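Local coordinates for aminotransferase, class III (Deinococcus radiodurans, PDB 3I4J), which probably transfers amino groups between substrates with the help of pyridoxal phosphate, as class III aminotransferases generally do, at residues 180-183 and 184-187; 207-211 and 212-216; 46-49 and 50-54; 150-153 and 154-157; 328-331 and 332-336. The protein carries 1 engineered substitution. One frame throughout, in Å; residues are numbered along the deposited sequence.

Interaction 1. Residues 180-183 and 184-187; sequences RALL and EREG
The carboxylate of E184 and the guanidinium of R180 do not stack: their planes stand 64° apart, and the acid meets the aliphatic part of the arginine. E184 OE2 rests 3.9 Å from R180 CD, while OE1 reaches back to A181 CA at 3.5 Å. CG of E184 is anti to its carbonyl carbon (chi1 -58°) and the chain runs on extended, which carries the carboxylate back along the helix. R180 NE stays 5.3 Å from E184 OE2, too far for a salt bridge, so any attraction between them is probably weak; the guanidinium is instead committed to E177 and E223. Two residues further along, L182 and E186 lie side by side and point the same way, with L182 CD1 3.6 Å from E186 CG. The carboxylate of E186 forms a salt bridge with K123, while its CG supplies the apolar contact with L182.

Backbone bonds hold the turn together. E184 N gives to R180 O, R185 N to A181 O, and E186 N to L182 O at 2.9 Å. L183 O accepts G187 N at 2.7 Å, with a weaker second donor in E186 N. G187 has phi 97°, where a side chain would press on the preceding carbonyl oxygen. T190 OG1 is hydrogen-bonded to both E186 O and G187 O just beyond. L183 turns to helix 213-224 and, with L182, to I125. This is the glycine-terminated C-terminus of an alpha-helix, here 178-186, which covers the mixed sheet in the large domain of the fold-type-I aminotransferases.

Interaction 2. Residues 207-211 and 212-216; sequences LAPAP and GYYER
P209 is set against two tyrosines in two different ways. Its CB sits over one face of the Y213 ring, 3.7 Å from the centroid and 25° off the ring normal, a CH-pi contact displaced toward the ring's rim, with P209 CB 3.4 Å from Y213 CG. Toward Y214 the same proline crosses obliquely, with P209 CG 3.4 Å from Y214 OH and 3.8 Å from Y214 CE2. The tyrosines are also turned against each other: Y213 CD2 stands 3.5 Å above the plane of the Y214 ring, over its centre, while Y214 CG lies at the Y213 edge. With CG anti to the backbone N (chi1 -174°), Y213 swings its ring back beneath the proline. Both hydroxyls are hydrogen-bonded to R127, and that of Y214 also to the carbonyl of P198, which fixes the far ends of the rings.

The backbone turns sharply between the proline and the rings. Y213 N is bonded to A210 O at 3.2 Å, and A210 O is also bonded to the indole of W249. At phi 89°, a side chain on G212 would collide with P211 O. The arrangement is a type II beta turn, A210 to Y213, whose third residue, G212, is also the N-cap of helix 213-224.

Interaction 3. Residues 46-49 and 50-54; sequences GRAE and VGERM
This contact is the N-terminal first turn of helix 48-60, with R47 as its N-cap residue, on a helix that also faces the second subunit of the dimer. The evidence for the helix start is R47 O, which takes two N-H groups. G51 N approaches at 3.3 Å, nearly straight (N-H...O 169°) and in the carbonyl plane, whereas V50 N forms a weak bond to the same oxygen. Beside this carbonyl, V50 CG2 packs against R47 CB at 3.8 Å. The valine places CG1 anti to its backbone N (chi1 -179°), and that leaves CG2 on the side of R47. V50 also touches I43 and Y267, closing the inner flank of the turn.

The charged ends look outward from the turn. R47 is paired with E316, E49 with R315 and R53 with D311, three salt bridges to helix 300-315 and the residue just after it. E49 OE2 and R53 NH1 are 4.6 Å apart, beyond a salt bridge, so any attraction between them is probably minor beside those outside pairs. On another flank A48, E52 and M54 pack on A59, A55 and A58 of the second subunit, which puts this helix in the dimer contact. The bond of E52 N to A48 O is less certain, because that oxygen sits too close to a neighbour in the model. The next step is clearer: R53 N is bonded to E49 O at 3.2 Å, the donor tilted 29° from the carbonyl plane, and R53 CG, anti to its own carbonyl carbon, lies against the same oxygen, also at 3.2 Å.

Interaction 4. Residues 150-153 and 154-157; sequences LYTP and LMRP
L154 and the buried P153 make up the tight side of this contact: L154 CB lies 3.4 Å from Y151 O, and L154 CD1 is 4.0 Å from P153 CG. The other branch of the leucine, CD2, comes to the edge of the Y151 ring, near the ring plane, 4.5 Å from CD1 of that ring. All three side chains also touch R110 of helix 98-115. CG of L154 is anti to its carbonyl carbon (chi1 -80°), which folds the isobutyl group back toward the tyrosine carbonyl. An alanine here is likely to open a gap between Y151 and P153 and leave the tyrosine edge and R110 with less to pack against.

The other side is marked by its exposure to solvent, which T152, M155 and R156 share. T152 and M155 cross at about a right angle, with T152 OG1 3.9 Å from M155 SD. The guanidinium of R156 lays one face over P153, where R156 NH1 is 3.5 Å from P153 CA, and makes a cation-pi contact with F122.

Three successive backbone bonds bind the two sides: L154 N to Y151 O, M155 N to T152 O at 2.9 Å, and R156 N to P153 O at 3.2 Å. Every donor stands well above its carbonyl plane, from 47° at Y151 to 64° at P153. Such repeated i to i+3 bonding is characteristic of a 3-10 helix, here in the connection between strands 123-127 and 162-163.

Interaction 5. Residues 328-331 and 332-336; sequences QLLA and GLQAL
Q334 reaches back one helical turn over L330, and each of its atoms can be placed. CB stands 3.6 Å from L330 O, the carbonyl to which its own backbone N is bonded at 3.0 Å. CG, anti to the carbonyl carbon (chi1 -62°), comes nearer to that oxygen, 3.1 Å; beyond it the chain is extended (chi2 174°) and brings CD to 3.9 Å from L330 CG. At the tip, OE1 is 3.7 Å from A331 CA, whereas NE2 lies 3.9 Å from L330 CD1, so the amide is laid across the leucine branch, and the two side chains cross at a slant.

L330 has CG anti to its backbone N, which brings its branch under the amide, and passes on to V346 and L353 of the neighbouring strands. Replacing L330 by an alanine would probably strip the Q334 amide of the hydrocarbon it lies across and open a gap toward V346 and L353. The rest of the turn is regular helix: G332 N to Q328 O, L333 N to L329 O and A335 N to A331 O, the last at 2.9 Å. L333 CG is 3.3 Å from L329 O, and its side chain, like that of L329, continues to helix 411-428. Helix 318-339 thus covers the antiparallel sheet of the C-terminal part of the chain. The chemistry is that of a glutamine used for its methylenes and flat amide: the backbone bonds carry the polarity of the turn, and the side-chain pairing rests on van der Waals contact, not charge.

Overall arrangement
Following the chain from the N terminus, interaction 3 comes first, then 4, 1, 2 and 5. All five run in series, each between adjoining segments, so none nests in or crosses another and none closes a long loop. Interaction 3 starts helix 48-60 at the subunit interface. Interactions 4 and 1 lie on the far side of the chain's centre from it, their own centres about 19 Å apart; the first places a 3-10 turn on helix 98-115, the second ends helix 178-186. Interaction 2 then begins helix 213-224, on which helix 178-186 packs. Interaction 5, about 23 Å from interaction 2 between centres, belongs to the C-terminal sheet and its covering helices.

Interaction 1. Residues 180-183 and 184-187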
loop_
_atom_site.group_PDB
_atom_site.type_symbol
_atom_site.label_atom_id
_atom_site.label_comp_id
_atom_site.label_asym_id
_atom_site.label_seq_id
_atom_site.Cartn_x
_atom_site.Cartn_y
_atom_site.Cartn_z
ATOM N N ARG C 180 -34.372 4.102 -0.495
ATOM C CA ARG C 180 -35.166 5.239 -0.936
ATOM C C ARG C 180 -35.580 6.042 0.296
ATOM O O ARG C 180 -35.512 7.267 0.296
ATOM C CB ARG C 180 -36.422 4.791 -1.693
ATOM C CG ARG C 180 -37.184 5.968 -2.309
ATOM C CD ARG C 180 -38.580 5.563 -2.769
ATOM N NE ARG C 180 -38.548 4.420 -3.676
ATOM C CZ ARG C 180 -38.342 4.497 -4.988
ATOM N NH1 ARG C 180 -38.150 5.671 -5.574
ATOM N NH2 ARG C 180 -38.325 3.389 -5.713
ATOM N N ALA C 181 -35.990 5.337 1.348
ATOM C CA ALA C 181 -36.418 5.980 2.588
ATOM C C ALA C 181 -35.306 6.843 3.183
ATOM O O ALA C 181 -35.554 7.960 3.640
ATOM C CB ALA C 181 -36.863 4.920 3.603
ATOM N N LEU C 182 -34.084 6.321 3.183
ATOM C CA LEU C 182 -32.950 7.068 3.723
ATOM C C LEU C 182 -32.662 8.288 2.854
ATOM O O LEU C 182 -32.395 9.381 3.355
ATOM C CB LEU C 182 -31.705 6.173 3.791
ATOM C CG LEU C 182 -30.425 6.870 4.269
ATOM C CD1 LEU C 182 -30.682 7.550 5.599
ATOM C CD2 LEU C 182 -29.295 5.850 4.400
ATOM N N LEU C 183 -32.717 8.100 1.543
ATOM C CA LEU C 183 -32.465 9.192 0.619
ATOM C C LEU C 183 -33.473 10.312 0.838
ATOM O O LEU C 183 -33.115 11.490 0.839
ATOM C CB LEU C 183 -32.537 8.688 -0.823
ATOM C CG LEU C 183 -31.276 7.974 -1.317
ATOM C CD1 LEU C 183 -31.563 7.241 -2.618
ATOM C CD2 LEU C 183 -30.162 8.998 -1.512
ATOM N N GLU C 184 -34.730 9.937 1.051
ATOM C CA GLU C 184 -35.785 10.919 1.266
ATOM C C GLU C 184 -35.545 11.771 2.504
ATOM O O GLU C 184 -35.764 12.981 2.476
ATOM C CB GLU C 184 -37.144 10.221 1.377
ATOM C CG GLU C 184 -37.501 9.391 0.156
ATOM C CD GLU C 184 -38.802 8.627 0.317
ATOM O OE1 GLU C 184 -39.004 8.006 1.386
ATOM O OE2 GLU C 184 -39.617 8.637 -0.632
ATOM N N ARG C 185 -35.084 11.151 3.587
ATOM C CA ARG C 185 -34.847 11.909 4.808
ATOM C C ARG C 185 -33.526 12.676 4.788
ATOM O O ARG C 185 -33.384 13.687 5.478
ATOM C CB ARG C 185 -34.916 10.992 6.034
ATOM C CG ARG C 185 -33.689 10.149 6.293
ATOM C CD ARG C 185 -33.971 9.151 7.411
ATOM N NE ARG C 185 -34.652 9.773 8.545
ATOM C CZ ARG C 185 -34.109 10.689 9.342
ATOM N NH1 ARG C 185 -32.865 11.103 9.136
ATOM N NH2 ARG C 185 -34.815 11.196 10.343
ATOM N N GLU C 186 -32.565 12.205 3.998
ATOM C CA GLU C 186 -31.273 12.881 3.901
ATOM C C GLU C 186 -31.348 14.022 2.893
ATOM O O GLU C 186 -30.672 15.043 3.032
ATOM C CB GLU C 186 -30.183 11.901 3.444
ATOM C CG GLU C 186 -29.747 10.885 4.489
ATOM C CD GLU C 186 -29.142 11.548 5.704
ATOM O OE1 GLU C 186 -28.388 12.527 5.527
ATOM O OE2 GLU C 186 -29.409 11.087 6.835
ATOM N N GLY C 187 -32.198 13.842 1.887
ATOM C CA GLY C 187 -32.313 14.828 0.831
ATOM C C GLY C 187 -31.424 14.284 -0.271
ATOM O O GLY C 187 -30.198 14.397 -0.189
#

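Interaction 2. Residues 207-211 and 212-216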
loop_
_atom_site.group_PDB
_atom_site.type_symbol
_atom_site.label_atom_id
_atom_site.label_comp_id
_atom_site.label_asym_id
_atom_site.label_seq_id
_atom_site.Cartn_x
_atom_site.Cartn_y
_atom_site.Cartn_z
ATOM N N LEU C 207 -22.814 -12.308 5.230
ATOM C CA LEU C 207 -24.215 -11.893 5.172
ATOM C C LEU C 207 -24.508 -11.445 3.744
ATOM O O LEU C 207 -23.789 -10.616 3.187
ATOM C CB LEU C 207 -24.476 -10.734 6.134
ATOM C CG LEU C 207 -25.911 -10.198 6.080
ATOM C CD1 LEU C 207 -26.865 -11.293 6.541
ATOM C CD2 LEU C 207 -26.046 -8.965 6.963
ATOM N N ALA C 208 -25.566 -11.994 3.155
ATOM C CA ALA C 208 -25.939 -11.645 1.793
ATOM C C ALA C 208 -27.423 -11.321 1.706
ATOM O O ALA C 208 -28.253 -12.017 2.289
ATOM C CB ALA C 208 -25.607 -12.790 0.844
ATOM N N PRO C 209 -27.770 -10.243 0.990
ATOM C CA PRO C 209 -29.165 -9.825 0.823
ATOM C C PRO C 209 -29.921 -10.866 -0.000
ATOM O O PRO C 209 -29.313 -11.717 -0.655
ATOM C CB PRO C 209 -29.039 -8.492 0.085
ATOM C CG PRO C 209 -27.690 -7.983 0.539
ATOM C CD PRO C 209 -26.854 -9.226 0.448
ATOM N N ALA C 210 -31.246 -10.795 0.039
ATOM C CA ALA C 210 -32.083 -11.727 -0.702
ATOM C C ALA C 210 -32.133 -11.341 -2.174
ATOM O O ALA C 210 -31.755 -10.225 -2.554
ATOM C CB ALA C 210 -33.493 -11.727 -0.121
ATOM N N PRO C 211 -32.589 -12.265 -3.031
ATOM C CA PRO C 211 -32.673 -11.951 -4.455
ATOM C C PRO C 211 -33.519 -10.692 -4.629
ATOM O O PRO C 211 -34.421 -10.430 -3.823
ATOM C CB PRO C 211 -33.340 -13.194 -5.040
ATOM C CG PRO C 211 -32.808 -14.290 -4.159
ATOM C CD PRO C 211 -32.939 -13.676 -2.779
ATOM N N GLY C 212 -33.211 -9.912 -5.663
ATOM C CA GLY C 212 -33.950 -8.690 -5.934
ATOM C C GLY C 212 -33.427 -7.435 -5.257
ATOM O O GLY C 212 -33.777 -6.320 -5.651
ATOM N N TYR C 213 -32.570 -7.605 -4.252
ATOM C CA TYR C 213 -32.031 -6.470 -3.504
ATOM C C TYR C 213 -31.196 -5.490 -4.331
ATOM O O TYR C 213 -31.523 -4.305 -4.422
ATOM C CB TYR C 213 -31.187 -6.983 -2.332
ATOM C CG TYR C 213 -30.676 -5.912 -1.393
ATOM C CD1 TYR C 213 -31.383 -5.572 -0.241
ATOM C CD2 TYR C 213 -29.447 -5.289 -1.622
ATOM C CE1 TYR C 213 -30.872 -4.647 0.673
ATOM C CE2 TYR C 213 -28.930 -4.364 -0.721
ATOM C CZ TYR C 213 -29.642 -4.054 0.426
ATOM O OH TYR C 213 -29.103 -3.197 1.350
ATOM N N TYR C 214 -30.114 -5.970 -4.938
ATOM C CA TYR C 214 -29.275 -5.064 -5.707
ATOM C C TYR C 214 -29.893 -4.553 -6.997
ATOM O O TYR C 214 -29.505 -3.491 -7.491
ATOM C CB TYR C 214 -27.906 -5.695 -5.950
ATOM C CG TYR C 214 -27.125 -5.790 -4.661
ATOM C CD1 TYR C 214 -26.761 -4.640 -3.960
ATOM C CD2 TYR C 214 -26.828 -7.029 -4.097
ATOM C CE1 TYR C 214 -26.120 -4.728 -2.708
ATOM C CE2 TYR C 214 -26.195 -7.129 -2.859
ATOM C CZ TYR C 214 -25.848 -5.981 -2.171
ATOM O OH TYR C 214 -25.253 -6.097 -0.931
ATOM N N GLU C 215 -30.849 -5.298 -7.547
ATOM C CA GLU C 215 -31.527 -4.843 -8.753
ATOM C C GLU C 215 -32.267 -3.560 -8.371
ATOM O O GLU C 215 -32.232 -2.566 -9.103
ATOM C CB GLU C 215 -32.529 -5.894 -9.253
ATOM C CG GLU C 215 -31.893 -7.158 -9.832
ATOM C CD GLU C 215 -31.578 -8.221 -8.792
ATOM O OE1 GLU C 215 -31.590 -7.923 -7.579
ATOM O OE2 GLU C 215 -31.305 -9.366 -9.197
ATOM N N ARG C 216 -32.925 -3.587 -7.212
ATOM C CA ARG C 216 -33.664 -2.427 -6.725
ATOM C C ARG C 216 -32.709 -1.307 -6.310
ATOM O O ARG C 216 -32.976 -0.135 -6.572
ATOM C CB ARG C 216 -34.579 -2.826 -5.557
ATOM C CG ARG C 216 -35.397 -1.672 -4.953
ATOM C CD ARG C 216 -36.240 -0.943 -5.999
ATOM N NE ARG C 216 -37.114 -1.858 -6.724
ATOM C CZ ARG C 216 -38.239 -2.378 -6.233
ATOM N NH1 ARG C 216 -38.647 -2.066 -5.008
ATOM N NH2 ARG C 216 -38.945 -3.233 -6.963
#

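Interaction 3. Residues 46-49 and 50-54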
loop_
_atom_site.group_PDB
_atom_site.type_symbol
_atom_site.label_atom_id
_atom_site.label_comp_id
_atom_site.label_asym_id
_atom_site.label_seq_id
_atom_site.Cartn_x
_atom_site.Cartn_y
_atom_site.Cartn_z
ATOM N N GLY C 46 2.368 -21.051 -3.824
ATOM C CA GLY C 46 3.454 -21.638 -4.595
ATOM C C GLY C 46 3.333 -21.702 -6.106
ATOM O O GLY C 46 3.959 -22.566 -6.724
ATOM N N ARG C 47 2.557 -20.805 -6.710
ATOM C CA ARG C 47 2.400 -20.812 -8.165
ATOM C C ARG C 47 3.669 -20.311 -8.854
ATOM O O ARG C 47 3.933 -19.105 -8.894
ATOM C CB ARG C 47 1.223 -19.931 -8.603
ATOM C CG ARG C 47 -0.090 -20.144 -7.846
ATOM C CD ARG C 47 -0.758 -21.493 -8.091
ATOM N NE ARG C 47 -1.164 -21.712 -9.475
ATOM C CZ ARG C 47 -2.341 -22.219 -9.843
ATOM N NH1 ARG C 47 -3.249 -22.550 -8.935
ATOM N NH2 ARG C 47 -2.598 -22.438 -11.124
ATOM N N ALA C 48 4.455 -21.238 -9.393
ATOM C CA ALA C 48 5.683 -20.873 -10.087
ATOM C C ALA C 48 5.363 -20.062 -11.334
ATOM O O ALA C 48 6.161 -19.227 -11.759
ATOM C CB ALA C 48 6.470 -22.124 -10.461
ATOM N N GLU C 49 4.192 -20.308 -11.919
ATOM C CA GLU C 49 3.767 -19.599 -13.120
ATOM C C GLU C 49 3.724 -18.094 -12.874
ATOM O O GLU C 49 4.181 -17.303 -13.703
ATOM C CB GLU C 49 2.378 -20.064 -13.559
ATOM C CG GLU C 49 1.905 -19.439 -14.861
ATOM C CD GLU C 49 0.514 -19.900 -15.259
ATOM O OE1 GLU C 49 0.055 -20.935 -14.733
ATOM O OE2 GLU C 49 -0.118 -19.237 -16.106
ATOM N N VAL C 50 3.162 -17.704 -11.735
ATOM C CA VAL C 50 3.068 -16.292 -11.393
ATOM C C VAL C 50 4.462 -15.746 -11.118
ATOM O O VAL C 50 4.817 -14.659 -11.579
ATOM C CB VAL C 50 2.190 -16.077 -10.143
ATOM C CG1 VAL C 50 2.103 -14.584 -9.821
ATOM C CG2 VAL C 50 0.801 -16.652 -10.384
ATOM N N GLY C 51 5.249 -16.510 -10.367
ATOM C CA GLY C 51 6.604 -16.093 -10.052
ATOM C C GLY C 51 7.422 -15.826 -11.302
ATOM O O GLY C 51 8.152 -14.833 -11.378
ATOM N N GLU C 52 7.297 -16.703 -12.293
ATOM C CA GLU C 52 8.044 -16.543 -13.540
ATOM C C GLU C 52 7.628 -15.266 -14.262
ATOM O O GLU C 52 8.462 -14.569 -14.833
ATOM C CB GLU C 52 7.815 -17.744 -14.469
ATOM C CG GLU C 52 8.094 -19.090 -13.837
ATOM C CD GLU C 52 9.480 -19.185 -13.234
ATOM O OE1 GLU C 52 10.471 -19.080 -13.990
ATOM O OE2 GLU C 52 9.575 -19.367 -11.999
ATOM N N ARG C 53 6.332 -14.968 -14.232
ATOM C CA ARG C 53 5.805 -13.772 -14.883
ATOM C C ARG C 53 6.315 -12.506 -14.196
ATOM O O ARG C 53 6.585 -11.500 -14.856
ATOM C CB ARG C 53 4.273 -13.802 -14.864
ATOM C CG ARG C 53 3.670 -14.926 -15.707
ATOM C CD ARG C 53 3.804 -14.629 -17.200
ATOM N NE ARG C 53 2.843 -13.619 -17.640
ATOM C CZ ARG C 53 1.542 -13.849 -17.813
ATOM N NH1 ARG C 53 1.044 -15.057 -17.585
ATOM N NH2 ARG C 53 0.737 -12.872 -18.207
ATOM N N MET C 54 6.448 -12.558 -12.874
ATOM C CA MET C 54 6.936 -11.408 -12.125
ATOM C C MET C 54 8.418 -11.212 -12.437
ATOM O O MET C 54 8.880 -10.090 -12.616
ATOM C CB MET C 54 6.726 -11.617 -10.620
ATOM C CG MET C 54 5.251 -11.704 -10.198
ATOM S SD MET C 54 4.993 -11.907 -8.394
ATOM C CE MET C 54 6.044 -13.257 -8.055
#

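Interaction 4. Residues 150-153 and 154-157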
loop_
_atom_site.group_PDB
_atom_site.type_symbol
_atom_site.label_atom_id
_atom_site.label_comp_id
_atom_site.label_asym_id
_atom_site.label_seq_id
_atom_site.Cartn_x
_atom_site.Cartn_y
_atom_site.Cartn_z
ATOM N N LEU C 150 -12.748 21.470 -1.709
ATOM C CA LEU C 150 -13.809 20.769 -2.424
ATOM C C LEU C 150 -14.106 19.401 -1.811
ATOM O O LEU C 150 -15.125 18.784 -2.124
ATOM C CB LEU C 150 -13.420 20.578 -3.892
ATOM C CG LEU C 150 -13.175 21.837 -4.727
ATOM C CD1 LEU C 150 -12.750 21.433 -6.136
ATOM C CD2 LEU C 150 -14.443 22.683 -4.772
ATOM N N TYR C 151 -13.225 18.939 -0.929
ATOM C CA TYR C 151 -13.385 17.627 -0.309
ATOM C C TYR C 151 -13.581 17.632 1.206
ATOM O O TYR C 151 -13.851 16.595 1.812
ATOM C CB TYR C 151 -12.186 16.763 -0.691
ATOM C CG TYR C 151 -12.103 16.552 -2.185
ATOM C CD1 TYR C 151 -12.796 15.510 -2.798
ATOM C CD2 TYR C 151 -11.382 17.432 -2.995
ATOM C CE1 TYR C 151 -12.778 15.347 -4.185
ATOM C CE2 TYR C 151 -11.358 17.280 -4.387
ATOM C CZ TYR C 151 -12.057 16.237 -4.973
ATOM O OH TYR C 151 -12.039 16.081 -6.344
ATOM N N THR C 152 -13.459 18.802 1.821
ATOM C CA THR C 152 -13.638 18.913 3.261
ATOM C C THR C 152 -15.033 18.490 3.754
ATOM O O THR C 152 -15.195 18.102 4.908
ATOM C CB THR C 152 -13.385 20.350 3.727
ATOM O OG1 THR C 152 -13.722 20.472 5.115
ATOM C CG2 THR C 152 -14.224 21.301 2.924
ATOM N N PRO C 153 -16.066 18.579 2.898
ATOM C CA PRO C 153 -17.372 18.162 3.416
ATOM C C PRO C 153 -17.427 16.683 3.805
ATOM O O PRO C 153 -18.285 16.277 4.586
ATOM C CB PRO C 153 -18.330 18.516 2.275
ATOM C CG PRO C 153 -17.452 18.478 1.058
ATOM C CD PRO C 153 -16.194 19.135 1.540
ATOM N N LEU C 154 -16.506 15.888 3.265
ATOM C CA LEU C 154 -16.448 14.461 3.577
ATOM C C LEU C 154 -15.974 14.234 5.013
ATOM O O LEU C 154 -16.109 13.134 5.557
ATOM C CB LEU C 154 -15.510 13.743 2.599
ATOM C CG LEU C 154 -16.042 13.383 1.204
ATOM C CD1 LEU C 154 -16.831 14.539 0.606
ATOM C CD2 LEU C 154 -14.872 13.014 0.310
ATOM N N MET C 155 -15.425 15.282 5.625
ATOM C CA MET C 155 -14.927 15.203 6.996
ATOM C C MET C 155 -16.056 15.365 8.007
ATOM O O MET C 155 -15.888 15.057 9.183
ATOM C CB MET C 155 -13.885 16.303 7.262
ATOM C CG MET C 155 -12.644 16.282 6.376
ATOM S SD MET C 155 -11.501 17.663 6.776
ATOM C CE MET C 155 -10.415 16.862 7.918
ATOM N N ARG C 156 -17.200 15.866 7.554
ATOM C CA ARG C 156 -18.329 16.075 8.452
ATOM C C ARG C 156 -19.051 14.779 8.795
ATOM O O ARG C 156 -19.258 13.928 7.936
ATOM C CB ARG C 156 -19.330 17.055 7.841
ATOM C CG ARG C 156 -18.773 18.449 7.586
ATOM C CD ARG C 156 -19.897 19.475 7.574
ATOM N NE ARG C 156 -20.798 19.313 6.438
ATOM C CZ ARG C 156 -20.575 19.818 5.228
ATOM N NH1 ARG C 156 -19.476 20.521 4.994
ATOM N NH2 ARG C 156 -21.456 19.627 4.253
ATOM N N PRO C 157 -19.447 14.620 10.066
ATOM C CA PRO C 157 -20.152 13.417 10.512
ATOM C C PRO C 157 -21.407 13.193 9.673
ATOM O O PRO C 157 -21.780 12.054 9.377
ATOM C CB PRO C 157 -20.489 13.736 11.967
ATOM C CG PRO C 157 -19.356 14.621 12.383
ATOM C CD PRO C 157 -19.223 15.542 11.192
#

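Interaction 5. Residues 328-331 and 332-336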
loop_
_atom_site.group_PDB
_atom_site.type_symbol
_atom_site.label_atom_id
_atom_site.label_comp_id
_atom_site.label_asym_id
_atom_site.label_seq_id
_atom_site.Cartn_x
_atom_site.Cartn_y
_atom_site.Cartn_z
ATOM N N GLN C 328 -20.363 -27.388 -1.787
ATOM C CA GLN C 328 -19.928 -28.532 -0.992
ATOM C C GLN C 328 -19.587 -28.119 0.437
ATOM O O GLN C 328 -20.015 -28.756 1.396
ATOM C CB GLN C 328 -18.700 -29.193 -1.630
ATOM C CG GLN C 328 -18.104 -30.307 -0.778
ATOM C CD GLN C 328 -16.776 -30.810 -1.303
ATOM O OE1 GLN C 328 -16.171 -30.200 -2.187
ATOM N NE2 GLN C 328 -16.305 -31.918 -0.747
ATOM N N LEU C 329 -18.810 -27.050 0.580
ATOM C CA LEU C 329 -18.423 -26.596 1.910
ATOM C C LEU C 329 -19.636 -26.120 2.711
ATOM O O LEU C 329 -19.759 -26.431 3.894
ATOM C CB LEU C 329 -17.364 -25.491 1.799
ATOM C CG LEU C 329 -16.682 -24.979 3.076
ATOM C CD1 LEU C 329 -16.299 -26.137 3.989
ATOM C CD2 LEU C 329 -15.439 -24.182 2.678
ATOM N N LEU C 330 -20.539 -25.384 2.072
ATOM C CA LEU C 330 -21.734 -24.901 2.762
ATOM C C LEU C 330 -22.561 -26.083 3.267
ATOM O O LEU C 330 -23.052 -26.069 4.394
ATOM C CB LEU C 330 -22.593 -24.040 1.825
ATOM C CG LEU C 330 -23.953 -23.608 2.395
ATOM C CD1 LEU C 330 -23.755 -22.839 3.698
ATOM C CD2 LEU C 330 -24.687 -22.748 1.367
ATOM N N ALA C 331 -22.709 -27.107 2.428
ATOM C CA ALA C 331 -23.478 -28.291 2.799
ATOM C C ALA C 331 -22.829 -28.952 4.009
ATOM O O ALA C 331 -23.516 -29.451 4.901
ATOM C CB ALA C 331 -23.535 -29.270 1.627
ATOM N N GLY C 332 -21.498 -28.944 4.034
ATOM C CA GLY C 332 -20.773 -29.537 5.141
ATOM C C GLY C 332 -20.987 -28.791 6.444
ATOM O O GLY C 332 -21.132 -29.405 7.504
ATOM N N LEU C 333 -21.002 -27.464 6.374
ATOM C CA LEU C 333 -21.215 -26.649 7.566
ATOM C C LEU C 333 -22.639 -26.850 8.082
ATOM O O LEU C 333 -22.876 -26.876 9.292
ATOM C CB LEU C 333 -20.982 -25.171 7.248
ATOM C CG LEU C 333 -19.572 -24.768 6.791
ATOM C CD1 LEU C 333 -19.578 -23.299 6.374
ATOM C CD2 LEU C 333 -18.571 -25.009 7.917
ATOM N N GLN C 334 -23.589 -26.987 7.161
ATOM C CA GLN C 334 -24.978 -27.192 7.548
ATOM C C GLN C 334 -25.118 -28.563 8.211
ATOM O O GLN C 334 -25.888 -28.731 9.155
ATOM C CB GLN C 334 -25.894 -27.071 6.318
ATOM C CG GLN C 334 -25.837 -25.682 5.663
ATOM C CD GLN C 334 -26.616 -25.584 4.358
ATOM O OE1 GLN C 334 -26.589 -26.498 3.535
ATOM N NE2 GLN C 334 -27.298 -24.460 4.156
ATOM N N ALA C 335 -24.349 -29.534 7.728
ATOM C CA ALA C 335 -24.387 -30.880 8.289
ATOM C C ALA C 335 -23.822 -30.889 9.710
ATOM O O ALA C 335 -24.266 -31.664 10.560
ATOM C CB ALA C 335 -23.600 -31.835 7.403
ATOM N N LEU C 336 -22.849 -30.021 9.970
ATOM C CA LEU C 336 -22.235 -29.940 11.293
ATOM C C LEU C 336 -23.151 -29.344 12.361
ATOM O O LEU C 336 -22.954 -29.588 13.550
ATOM C CB LEU C 336 -20.935 -29.128 11.231
ATOM C CG LEU C 336 -19.707 -29.818 10.629
ATOM C CD1 LEU C 336 -18.574 -28.815 10.474
ATOM C CD2 LEU C 336 -19.284 -30.976 11.522
#